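Local atomic coordinates of galactose mutarotase related enzyme (Lactobacillus casei, PDB entry 3Q1N), a protein that probably binds carbohydrate and acts as an isomerase of the aldose 1-epimerase (galactose mutarotase) family, though its own substrate is not established. Residues Thr4-Ser8 and Lys9-Gly13; Ser71-Gly74 and Phe75-Tyr79; Ser84-Asp88 and Ser89-Phe93; Thr268-Tyr271 and Thr272-Gly275. One frame throughout, in Å; residues are numbered along the deposited sequence.

Contact 1: residues Thr4-Ser8 and Lys9-Gly13; sequences TIENS and KFKAG
Asn7 OD1 approaches the Phe10 ring obliquely, 3.9 Å from CD2, while Lys9 CB sits over the centre of one ring face, 3.7 Å above its plane. These groups close the beta hairpin of strands 2-6 and 10-15, the turn lying at Ser8 and Lys9. With Asn7 CG lodged between its backbone N and carbonyl carbon (chi1 63°), the amide oxygen faces back into the turn. There OD1 accepts from Phe10 N at 2.9 Å, the donor standing almost in line with the amide C=O, and more weakly from Lys9 N. Asn7 N donates in turn to Phe10 O. Farther down the hairpin, Ile5 and Ala12 form an antiparallel hydrogen-bonded pair, and Ile5 CG1 packs on Ala12 CB at 3.9 Å; strand 109-118 touches this apolar face through Tyr115 and Leu117. On the other face the extended Lys11 chain runs alongside Glu6 and slants across Thr4, with Thr4 CB 3.9 Å from Lys11 CE. Glu6 OE1 is salt-bridged to Lys27, and its OE2 stays 4.0 Å from Lys11 NZ, beyond a salt bridge. Lys11 NZ instead donates to two waters, one held by Thr4 OG1 and the other by Glu6 OE1.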
loop_
_atom_site.group_PDB
_atom_site.type_symbol
_atom_site.label_atom_id
_atom_site.label_comp_id
_atom_site.label_asym_id
_atom_site.label_seq_id
_atom_site.Cartn_x
_atom_site.Cartn_y
_atom_site.Cartn_z
ATOM N N THR A 4 17.872 -3.897 -9.997
ATOM C CA THR A 4 17.858 -2.445 -10.064
ATOM C C THR A 4 17.394 -1.977 -11.446
ATOM O O THR A 4 17.657 -2.632 -12.459
ATOM C CB THR A 4 19.230 -1.834 -9.712
ATOM O OG1 THR A 4 20.211 -2.168 -10.683
ATOM C CG2 THR A 4 19.700 -2.279 -8.307
ATOM N N ILE A 5 16.681 -0.864 -11.467
ATOM C CA ILE A 5 16.361 -0.158 -12.702
ATOM C C ILE A 5 16.781 1.266 -12.496
ATOM O O ILE A 5 16.928 1.731 -11.360
ATOM C CB ILE A 5 14.867 -0.276 -13.107
ATOM C CG1 ILE A 5 13.931 0.120 -11.944
ATOM C CG2 ILE A 5 14.539 -1.743 -13.615
ATOM C CD1 ILE A 5 12.416 0.210 -12.348
ATOM N N GLU A 6 16.990 1.975 -13.586
ATOM C CA GLU A 6 17.452 3.358 -13.479
ATOM C C GLU A 6 17.328 4.102 -14.764
ATOM O O GLU A 6 17.271 3.508 -15.841
ATOM C CB GLU A 6 18.912 3.400 -13.022
ATOM C CG GLU A 6 19.941 2.840 -13.975
ATOM C CD GLU A 6 21.297 2.743 -13.265
ATOM O OE1 GLU A 6 21.954 3.784 -13.059
ATOM O OE2 GLU A 6 21.674 1.614 -12.861
ATOM N N ASN A 7 17.230 5.415 -14.636
ATOM C CA ASN A 7 17.343 6.300 -15.792
ATOM C C ASN A 7 18.280 7.438 -15.401
ATOM O O ASN A 7 19.051 7.326 -14.431
ATOM C CB ASN A 7 15.948 6.719 -16.297
ATOM C CG ASN A 7 15.169 7.528 -15.282
ATOM O OD1 ASN A 7 15.709 7.953 -14.253
ATOM N ND2 ASN A 7 13.889 7.766 -15.584
ATOM N N SER A 8 18.296 8.532 -16.149
ATOM C CA SER A 8 19.252 9.595 -15.852
ATOM C C SER A 8 18.998 10.273 -14.488
ATOM O O SER A 8 19.927 10.775 -13.874
ATOM C CB SER A 8 19.229 10.662 -16.942
ATOM O OG SER A 8 18.123 11.506 -16.838
ATOM N N LYS A 9 17.735 10.314 -14.079
ATOM C CA LYS A 9 17.336 11.016 -12.834
ATOM C C LYS A 9 17.246 10.127 -11.579
ATOM O O LYS A 9 17.441 10.624 -10.441
ATOM C CB LYS A 9 15.976 11.685 -13.036
ATOM C CG LYS A 9 15.986 12.901 -14.009
ATOM C CD LYS A 9 14.563 13.512 -14.212
ATOM C CE LYS A 9 14.071 14.278 -12.954
ATOM N NZ LYS A 9 12.611 14.770 -13.065
ATOM N N PHE A 10 16.917 8.850 -11.758
ATOM C CA PHE A 10 16.432 8.009 -10.636
ATOM C C PHE A 10 17.040 6.605 -10.690
ATOM O O PHE A 10 17.352 6.113 -11.776
ATOM C CB PHE A 10 14.891 7.892 -10.679
ATOM C CG PHE A 10 14.164 9.201 -10.598
ATOM C CD1 PHE A 10 14.337 10.054 -9.533
ATOM C CD2 PHE A 10 13.290 9.572 -11.604
ATOM C CE1 PHE A 10 13.664 11.268 -9.477
ATOM C CE2 PHE A 10 12.597 10.731 -11.556
ATOM C CZ PHE A 10 12.798 11.611 -10.491
ATOM N N LYS A 11 17.194 5.972 -9.529
ATOM C CA LYS A 11 17.493 4.555 -9.432
ATOM C C LYS A 11 16.546 3.896 -8.423
ATOM O O LYS A 11 16.267 4.485 -7.373
ATOM C CB LYS A 11 18.952 4.351 -9.025
ATOM C CG LYS A 11 19.429 2.882 -9.043
ATOM C CD LYS A 11 20.939 2.789 -9.000
ATOM C CE LYS A 11 21.440 1.344 -9.092
ATOM N NZ LYS A 11 22.947 1.310 -9.030
ATOM N N ALA A 12 16.090 2.692 -8.738
ATOM C CA ALA A 12 15.198 1.932 -7.835
ATOM C C ALA A 12 15.806 0.536 -7.636
ATOM O O ALA A 12 16.387 -0.059 -8.576
ATOM C CB ALA A 12 13.793 1.819 -8.408
ATOM N N GLY A 13 15.664 0.013 -6.421
ATOM C CA GLY A 13 16.054 -1.357 -6.106
ATOM C C GLY A 13 14.818 -2.083 -5.631
ATOM O O GLY A 13 14.041 -1.533 -4.821
HETATM O O HOH W 1 22.922 -1.863 -9.432
HETATM O O HOH W 2 23.906 3.268 -10.973
#

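Contact 2: residues Ser71-Gly74 and Phe75-Tyr79; sequences SQHG and FARDY. With NO3 (nitrate ion), chain B; NO3 (nitrate ion), chain C; NO3 (nitrate ion), chain D.
His73 and Arg77 make the tight part of this contact, with CD2 of the imidazole 3.2 Å from NH1 and lying over one face of the guanidinium; the two planes are 32° apart. Arg77 CG stands between its backbone N and carbonyl carbon (chi1 66°), and the chain then runs extended from CG to NE, which brings the guanidinium to the His73 ring. Gln72 CG, in the type II turn Ser71-Gly74, closes one face of that ring; on the opposite face a nitrate lies off-centre, weakly bonded at its O1 to Arg77 NH1. His73 ND1 donates to a second nitrate O1 at 2.6 Å, and Gln72 NE2 to O3 of a third at 2.8 Å. These nitrates, probably from the crystallisation liquor, mark a polar pocket that may correspond to the sugar site of the family. The looser side is wet: one water joins Gly74 O, Arg77 NE and Asp78 OD2, another joins Ser71 OG to Asp78 OD2, and the direct Arg77 NE to Asp78 OD1 pair is long at 3.9 Å. Ser71 OG also donates to Gly74 O. Phe75 leads away to pack on Thr101 of helix 99-104 and Tyr109 of strand 109-118, which also takes Ala76 on Leu111.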
loop_
_atom_site.group_PDB
_atom_site.type_symbol
_atom_site.label_atom_id
_atom_site.label_comp_id
_atom_site.label_asym_id
_atom_site.label_seq_id
_atom_site.Cartn_x
_atom_site.Cartn_y
_atom_site.Cartn_z
ATOM N N SER A 71 -3.017 -14.819 6.902
ATOM C CA SER A 71 -1.990 -14.084 7.604
ATOM C C SER A 71 -2.262 -12.585 7.484
ATOM O O SER A 71 -2.864 -12.139 6.506
ATOM C CB SER A 71 -0.609 -14.412 7.061
ATOM O OG SER A 71 -0.638 -14.584 5.648
ATOM N N GLN A 72 -1.820 -11.836 8.479
ATOM C CA GLN A 72 -1.859 -10.378 8.404
ATOM C C GLN A 72 -1.015 -9.912 7.199
ATOM O O GLN A 72 0.019 -10.474 6.925
ATOM C CB GLN A 72 -1.311 -9.803 9.735
ATOM C CG GLN A 72 -1.273 -8.289 9.804
ATOM C CD GLN A 72 -0.771 -7.792 11.171
ATOM O OE1 GLN A 72 -0.349 -8.601 12.027
ATOM N NE2 GLN A 72 -0.849 -6.474 11.386
ATOM N N HIS A 73 -1.479 -8.884 6.498
ATOM C CA HIS A 73 -0.868 -8.310 5.315
ATOM C C HIS A 73 -0.905 -9.272 4.092
ATOM O O HIS A 73 -0.220 -9.023 3.099
ATOM C CB HIS A 73 0.619 -7.889 5.550
ATOM C CG HIS A 73 0.901 -7.224 6.862
ATOM N ND1 HIS A 73 0.491 -5.940 7.152
ATOM C CD2 HIS A 73 1.618 -7.647 7.937
ATOM C CE1 HIS A 73 0.903 -5.617 8.371
ATOM N NE2 HIS A 73 1.605 -6.631 8.868
ATOM N N GLY A 74 -1.667 -10.358 4.163
ATOM C CA GLY A 74 -1.722 -11.300 3.051
ATOM C C GLY A 74 -0.470 -12.179 3.022
ATOM O O GLY A 74 0.129 -12.462 4.069
ATOM N N PHE A 75 -0.137 -12.681 1.844
ATOM C CA PHE A 75 1.003 -13.564 1.694
ATOM C C PHE A 75 1.892 -13.368 0.460
ATOM O O PHE A 75 2.956 -13.982 0.377
ATOM C CB PHE A 75 0.560 -15.035 1.769
ATOM C CG PHE A 75 -0.460 -15.416 0.768
ATOM C CD1 PHE A 75 -0.155 -15.441 -0.564
ATOM C CD2 PHE A 75 -1.759 -15.796 1.161
ATOM C CE1 PHE A 75 -1.097 -15.778 -1.490
ATOM C CE2 PHE A 75 -2.703 -16.170 0.218
ATOM C CZ PHE A 75 -2.364 -16.151 -1.122
ATOM N N ALA A 76 1.522 -12.478 -0.451
ATOM C CA ALA A 76 2.356 -12.227 -1.653
ATOM C C ALA A 76 3.760 -11.739 -1.222
ATOM O O ALA A 76 4.753 -12.019 -1.872
ATOM C CB ALA A 76 1.686 -11.219 -2.596
ATOM N N ARG A 77 3.810 -10.961 -0.149
ATOM C CA ARG A 77 5.027 -10.369 0.348
ATOM C C ARG A 77 5.966 -11.454 0.852
ATOM O O ARG A 77 7.159 -11.205 1.057
ATOM C CB ARG A 77 4.701 -9.346 1.477
ATOM C CG ARG A 77 4.109 -9.961 2.751
ATOM C CD ARG A 77 3.985 -8.934 3.905
ATOM N NE ARG A 77 4.076 -9.620 5.179
ATOM C CZ ARG A 77 4.326 -9.071 6.371
ATOM N NH1 ARG A 77 4.483 -7.769 6.526
ATOM N NH2 ARG A 77 4.399 -9.859 7.436
ATOM N N ASP A 78 5.438 -12.661 1.100
ATOM C CA ASP A 78 6.256 -13.744 1.692
ATOM C C ASP A 78 6.987 -14.671 0.727
ATOM O O ASP A 78 7.789 -15.498 1.173
ATOM C CB ASP A 78 5.356 -14.620 2.571
ATOM C CG ASP A 78 4.824 -13.864 3.759
ATOM O OD1 ASP A 78 5.635 -13.147 4.402
ATOM O OD2 ASP A 78 3.613 -13.998 4.048
ATOM N N TYR A 79 6.672 -14.556 -0.568
ATOM C CA TYR A 79 7.240 -15.435 -1.586
ATOM C C TYR A 79 7.873 -14.649 -2.744
ATOM O O TYR A 79 7.614 -13.459 -2.946
ATOM C CB TYR A 79 6.183 -16.424 -2.121
ATOM C CG TYR A 79 5.554 -17.237 -1.020
ATOM C CD1 TYR A 79 6.245 -18.268 -0.426
ATOM C CD2 TYR A 79 4.289 -16.906 -0.505
ATOM C CE1 TYR A 79 5.704 -18.980 0.611
ATOM C CE2 TYR A 79 3.741 -17.595 0.556
ATOM C CZ TYR A 79 4.422 -18.629 1.103
ATOM O OH TYR A 79 3.846 -19.328 2.165
HETATM N N NO3 B . 3.492 -4.907 5.807
HETATM O O1 NO3 B . 3.478 -5.883 4.826
HETATM O O2 NO3 B . 2.750 -3.764 5.705
HETATM O O3 NO3 B . 4.249 -5.077 6.924
HETATM N N NO3 C . -1.344 -3.671 6.041
HETATM O O1 NO3 C . -1.384 -4.990 5.621
HETATM O O2 NO3 C . -2.349 -2.767 5.798
HETATM O O3 NO3 C . -0.285 -3.240 6.795
HETATM N N NO3 D . -2.119 -3.716 9.781
HETATM O O1 NO3 D . -3.066 -2.789 9.451
HETATM O O2 NO3 D . -0.894 -3.318 10.275
HETATM O O3 NO3 D . -2.397 -5.041 9.608
HETATM O O HOH W 3 2.053 -16.013 4.826
HETATM O O HOH W 4 1.214 -9.628 0.842
HETATM O O HOH W 5 2.519 -12.078 5.486
#

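Contact 3: residues Ser84-Asp88 and Ser89-Phe93; sequences SDKSD and SAVTF. With NO3 (nitrate ion), chain E.
Thr92 OG1 is held by three partners: a water that donates to Asp85 O, a second water that donates to Asp85 OD2, and Thr114 OG1 on the next strand. Each water lies 2.8 Å from Thr92 OG1; the second ties the Asp85 carboxylate to the strand, the first its backbone carbonyl. The setting is the beta hairpin of strands 82-84 and 90-96 at the border of a nine-stranded antiparallel sheet. Ser84 and Thr92 form a hydrogen-bonded pair, with Ser84 OG 3.6 Å from Thr92 CB. The next bond, Ser87 N to Ala90 O, is shorter at 2.8 Å; three residue steps on one arm match two on the other, and Asp85 takes up the extra residue with a left-handed backbone. Ser87 OG, set between its own N and carbonyl carbon (chi1 68°), weakly accepts from Ala90 N. Lys86 CD approaches Val91 CB at 3.9 Å, but this rests on one of two modelled conformers. At the tip, in the one conformer given of two, Asp88 N donates to O2 of a nitrate, probably from the crystallisation liquor, at 2.9 Å. Backbone bonds thus join the arms of this surface hairpin, while the side-chain link between them runs largely through water.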
loop_
_atom_site.group_PDB
_atom_site.type_symbol
_atom_site.label_atom_id
_atom_site.label_comp_id
_atom_site.label_asym_id
_atom_site.label_seq_id
_atom_site.Cartn_x
_atom_site.Cartn_y
_atom_site.Cartn_z
ATOM N N SER A 84 10.961 -10.932 -15.453
ATOM C CA SER A 84 10.868 -10.983 -16.893
ATOM C C SER A 84 10.887 -9.566 -17.477
ATOM O O SER A 84 10.781 -8.557 -16.734
ATOM C CB SER A 84 9.586 -11.682 -17.331
ATOM O OG SER A 84 8.428 -10.927 -16.993
ATOM N N ASP A 85 11.070 -9.491 -18.794
ATOM C CA ASP A 85 10.992 -8.220 -19.504
ATOM C C ASP A 85 11.843 -7.118 -18.840
ATOM O O ASP A 85 11.391 -5.967 -18.660
ATOM C CB ASP A 85 9.534 -7.796 -19.625
ATOM C CG ASP A 85 8.735 -8.707 -20.565
ATOM O OD1 ASP A 85 9.366 -9.445 -21.357
ATOM O OD2 ASP A 85 7.496 -8.666 -20.520
ATOM N N LYS A 86 13.072 -7.479 -18.488
ATOM C CA LYS A 86 14.010 -6.557 -17.822
ATOM C C LYS A 86 14.725 -5.686 -18.844
ATOM O O LYS A 86 15.367 -6.188 -19.769
ATOM C CB LYS A 86 15.016 -7.328 -16.950
ATOM C CG LYS A 86 16.204 -6.526 -16.382
ATOM C CD LYS A 86 15.760 -5.489 -15.366
ATOM C CE LYS A 86 16.941 -4.854 -14.584
ATOM N NZ LYS A 86 17.674 -3.790 -15.274
ATOM N N SER A 87 14.559 -4.381 -18.711
ATOM C CA SER A 87 15.346 -3.401 -19.475
ATOM C C SER A 87 16.023 -2.505 -18.457
ATOM O O SER A 87 15.895 -2.738 -17.260
ATOM C CB SER A 87 14.443 -2.587 -20.414
ATOM O OG SER A 87 13.607 -1.757 -19.679
ATOM N N ASP A 88 16.737 -1.471 -18.905
ATOM C CA ASP A 88 17.481 -0.668 -17.953
ATOM C C ASP A 88 16.567 0.098 -17.027
ATOM O O ASP A 88 16.924 0.298 -15.865
ATOM C CB ASP A 88 18.446 0.273 -18.661
ATOM C CG ASP A 88 19.475 -0.485 -19.458
ATOM O OD1 ASP A 88 19.940 -1.528 -18.961
ATOM O OD2 ASP A 88 19.796 -0.077 -20.585
ATOM N N SER A 89 15.390 0.488 -17.539
ATOM C CA SER A 89 14.502 1.355 -16.798
ATOM C C SER A 89 13.178 0.704 -16.387
ATOM O O SER A 89 12.334 1.362 -15.776
ATOM C CB SER A 89 14.253 2.617 -17.626
ATOM O OG SER A 89 13.876 2.254 -18.945
ATOM N N ALA A 90 12.985 -0.588 -16.682
ATOM C CA ALA A 90 11.720 -1.267 -16.347
ATOM C C ALA A 90 11.967 -2.748 -16.090
ATOM O O ALA A 90 12.928 -3.342 -16.618
ATOM C CB ALA A 90 10.610 -1.124 -17.462
ATOM N N VAL A 91 11.039 -3.344 -15.342
ATOM C CA VAL A 91 11.120 -4.757 -15.052
ATOM C C VAL A 91 9.777 -5.270 -14.614
ATOM O O VAL A 91 8.997 -4.521 -14.019
ATOM C CB VAL A 91 12.185 -5.060 -13.978
ATOM C CG1 VAL A 91 11.850 -4.360 -12.658
ATOM C CG2 VAL A 91 12.316 -6.602 -13.742
ATOM N N THR A 92 9.514 -6.558 -14.878
ATOM C CA THR A 92 8.235 -7.177 -14.531
ATOM C C THR A 92 8.500 -8.355 -13.596
ATOM O O THR A 92 9.452 -9.146 -13.805
ATOM C CB THR A 92 7.427 -7.638 -15.793
ATOM O OG1 THR A 92 7.080 -6.499 -16.582
ATOM C CG2 THR A 92 6.139 -8.359 -15.420
ATOM N N PHE A 93 7.693 -8.412 -12.533
ATOM C CA PHE A 93 7.733 -9.479 -11.542
ATOM C C PHE A 93 6.422 -10.245 -11.538
ATOM O O PHE A 93 5.356 -9.647 -11.534
ATOM C CB PHE A 93 7.918 -8.874 -10.145
ATOM C CG PHE A 93 9.270 -8.279 -9.896
ATOM C CD1 PHE A 93 10.313 -9.064 -9.446
ATOM C CD2 PHE A 93 9.492 -6.914 -10.057
ATOM C CE1 PHE A 93 11.581 -8.538 -9.162
ATOM C CE2 PHE A 93 10.764 -6.351 -9.803
ATOM C CZ PHE A 93 11.827 -7.155 -9.355
HETATM N N NO3 E . 17.678 -1.409 -22.243
HETATM O O1 NO3 E . 18.414 -1.182 -23.408
HETATM O O2 NO3 E . 17.018 -0.359 -21.613
HETATM O O3 NO3 E . 17.577 -2.715 -21.762
HETATM O O HOH W 6 7.857 -11.884 -14.532
HETATM O O HOH W 7 8.996 -4.855 -17.678
HETATM O O HOH W 8 5.981 -6.969 -19.079
#

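Contact 4: residues Thr268-Tyr271 and Thr272-Gly275; sequences TDWY and TKLG
The chain folds back on Asp269 O, which takes Thr272 N at 2.9 Å, from 51° above the carbonyl plane, and Lys273 N only weakly; Trp270 and Tyr271 have the backbone angles of a type I turn. Asp269 adds an Asx turn, its OD1 accepting from Tyr271 N at 3.1 Å from above the carboxylate plane, and the same oxygen is bonded to Gly64 N. The chief side-chain contact is between Trp270 and Lys273, which run alongside each other. With Lys273 CG anti to the backbone N (chi1 175°) and every later torsion extended, its CD reaches over the indole as a CH-pi contact, 3.9 Å from the centroid of the five-membered ring. One water, in the indole plane at its edge, then bridges the indole N-H and the ammonium, lying 2.9 Å from Trp270 NE1 and equally far from Lys273 NZ. Thr268 CG2 meets Lys273 CB at 3.7 Å, the two side chains crossing nearly at right angles. Elsewhere Trp270 stacks on Tyr61, and Tyr271 OH is bonded to Ser135 O. The aliphatic part of Lys273 is thus buried against the indole, while its ammonium donates to the water; Asp262 is a long, weak ion partner that probably adds a little stabilisation.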
loop_
_atom_site.group_PDB
_atom_site.type_symbol
_atom_site.label_atom_id
_atom_site.label_comp_id
_atom_site.label_asym_id
_atom_site.label_seq_id
_atom_site.Cartn_x
_atom_site.Cartn_y
_atom_site.Cartn_z
ATOM N N THR A 268 -15.150 -13.153 8.227
ATOM C CA THR A 268 -15.916 -12.534 7.157
ATOM C C THR A 268 -15.886 -13.372 5.905
ATOM O O THR A 268 -14.853 -13.889 5.550
ATOM C CB THR A 268 -15.283 -11.181 6.784
ATOM O OG1 THR A 268 -15.069 -10.421 7.993
ATOM C CG2 THR A 268 -16.217 -10.461 5.836
ATOM N N ASP A 269 -17.029 -13.539 5.253
ATOM C CA ASP A 269 -17.051 -14.142 3.912
ATOM C C ASP A 269 -16.387 -13.204 2.940
ATOM O O ASP A 269 -16.821 -12.050 2.724
ATOM C CB ASP A 269 -18.501 -14.380 3.521
ATOM C CG ASP A 269 -18.672 -15.029 2.158
ATOM O OD1 ASP A 269 -17.689 -15.454 1.531
ATOM O OD2 ASP A 269 -19.858 -15.108 1.716
ATOM N N TRP A 270 -15.303 -13.663 2.342
ATOM C CA TRP A 270 -14.603 -12.772 1.402
ATOM C C TRP A 270 -15.396 -12.422 0.151
ATOM O O TRP A 270 -15.063 -11.441 -0.538
ATOM C CB TRP A 270 -13.261 -13.340 1.012
ATOM C CG TRP A 270 -12.150 -13.010 1.972
ATOM C CD1 TRP A 270 -12.292 -12.656 3.279
ATOM C CD2 TRP A 270 -10.753 -12.992 1.701
ATOM N NE1 TRP A 270 -11.080 -12.444 3.848
ATOM C CE2 TRP A 270 -10.103 -12.652 2.902
ATOM C CE3 TRP A 270 -9.984 -13.236 0.570
ATOM C CZ2 TRP A 270 -8.714 -12.558 2.985
ATOM C CZ3 TRP A 270 -8.632 -13.147 0.656
ATOM C CH2 TRP A 270 -8.005 -12.799 1.846
ATOM N N TYR A 271 -16.452 -13.169 -0.119
ATOM C CA TYR A 271 -17.357 -12.810 -1.211
ATOM C C TYR A 271 -18.255 -11.610 -0.900
ATOM O O TYR A 271 -18.927 -11.085 -1.813
ATOM C CB TYR A 271 -18.244 -14.001 -1.592
ATOM C CG TYR A 271 -17.441 -15.110 -2.271
ATOM C CD1 TYR A 271 -16.776 -14.884 -3.487
ATOM C CD2 TYR A 271 -17.364 -16.399 -1.723
ATOM C CE1 TYR A 271 -16.015 -15.897 -4.100
ATOM C CE2 TYR A 271 -16.591 -17.417 -2.332
ATOM C CZ TYR A 271 -15.951 -17.161 -3.541
ATOM O OH TYR A 271 -15.237 -18.172 -4.121
ATOM N N THR A 272 -18.283 -11.158 0.356
ATOM C CA THR A 272 -19.035 -9.938 0.694
ATOM C C THR A 272 -18.199 -8.906 1.502
ATOM O O THR A 272 -18.731 -7.830 1.833
ATOM C CB THR A 272 -20.267 -10.276 1.574
ATOM O OG1 THR A 272 -19.834 -10.894 2.793
ATOM C CG2 THR A 272 -21.251 -11.189 0.849
ATOM N N LYS A 273 -16.940 -9.233 1.800
ATOM C CA LYS A 273 -16.026 -8.389 2.597
ATOM C C LYS A 273 -15.873 -7.018 1.932
ATOM O O LYS A 273 -15.600 -6.922 0.728
ATOM C CB LYS A 273 -14.668 -9.076 2.764
ATOM C CG LYS A 273 -13.592 -8.286 3.460
ATOM C CD LYS A 273 -12.260 -9.060 3.591
ATOM C CE LYS A 273 -11.159 -8.230 4.177
ATOM N NZ LYS A 273 -9.870 -8.994 4.358
ATOM N N LEU A 274 -16.114 -5.963 2.689
ATOM C CA LEU A 274 -16.073 -4.614 2.103
ATOM C C LEU A 274 -14.687 -4.366 1.539
ATOM O O LEU A 274 -13.680 -4.588 2.221
ATOM C CB LEU A 274 -16.406 -3.546 3.124
ATOM C CG LEU A 274 -16.567 -2.120 2.606
ATOM C CD1 LEU A 274 -17.846 -2.060 1.731
ATOM C CD2 LEU A 274 -16.621 -1.072 3.760
ATOM N N GLY A 275 -14.664 -3.869 0.299
ATOM C CA GLY A 275 -13.434 -3.536 -0.409
ATOM C C GLY A 275 -12.872 -4.648 -1.284
ATOM O O GLY A 275 -11.949 -4.406 -2.080
HETATM O O HOH W 9 -10.052 -11.184 6.261
#

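Contacts 1 and 3 are neighbouring hairpins, their centres about 12 Å apart; they join where strand 2-6 runs beside the 84-93 turn and Glu6 N probably donates to Asp88 O at 2.8 Å. Contact 2 holds three nitrates, probably from the crystallisation liquor, and may border the carbohydrate pocket. Contact 4 is the nearest of the others to it: nearest atoms are about 6 Å apart and centres about 18 Å. The hairpins stand farther off, contact 3 about 23 Å and contact 1 about 27 Å from contact 2 between centres. Contacts 1 and 4 lie on opposite sides of the chain's centre, about 39 Å apart between their own centres.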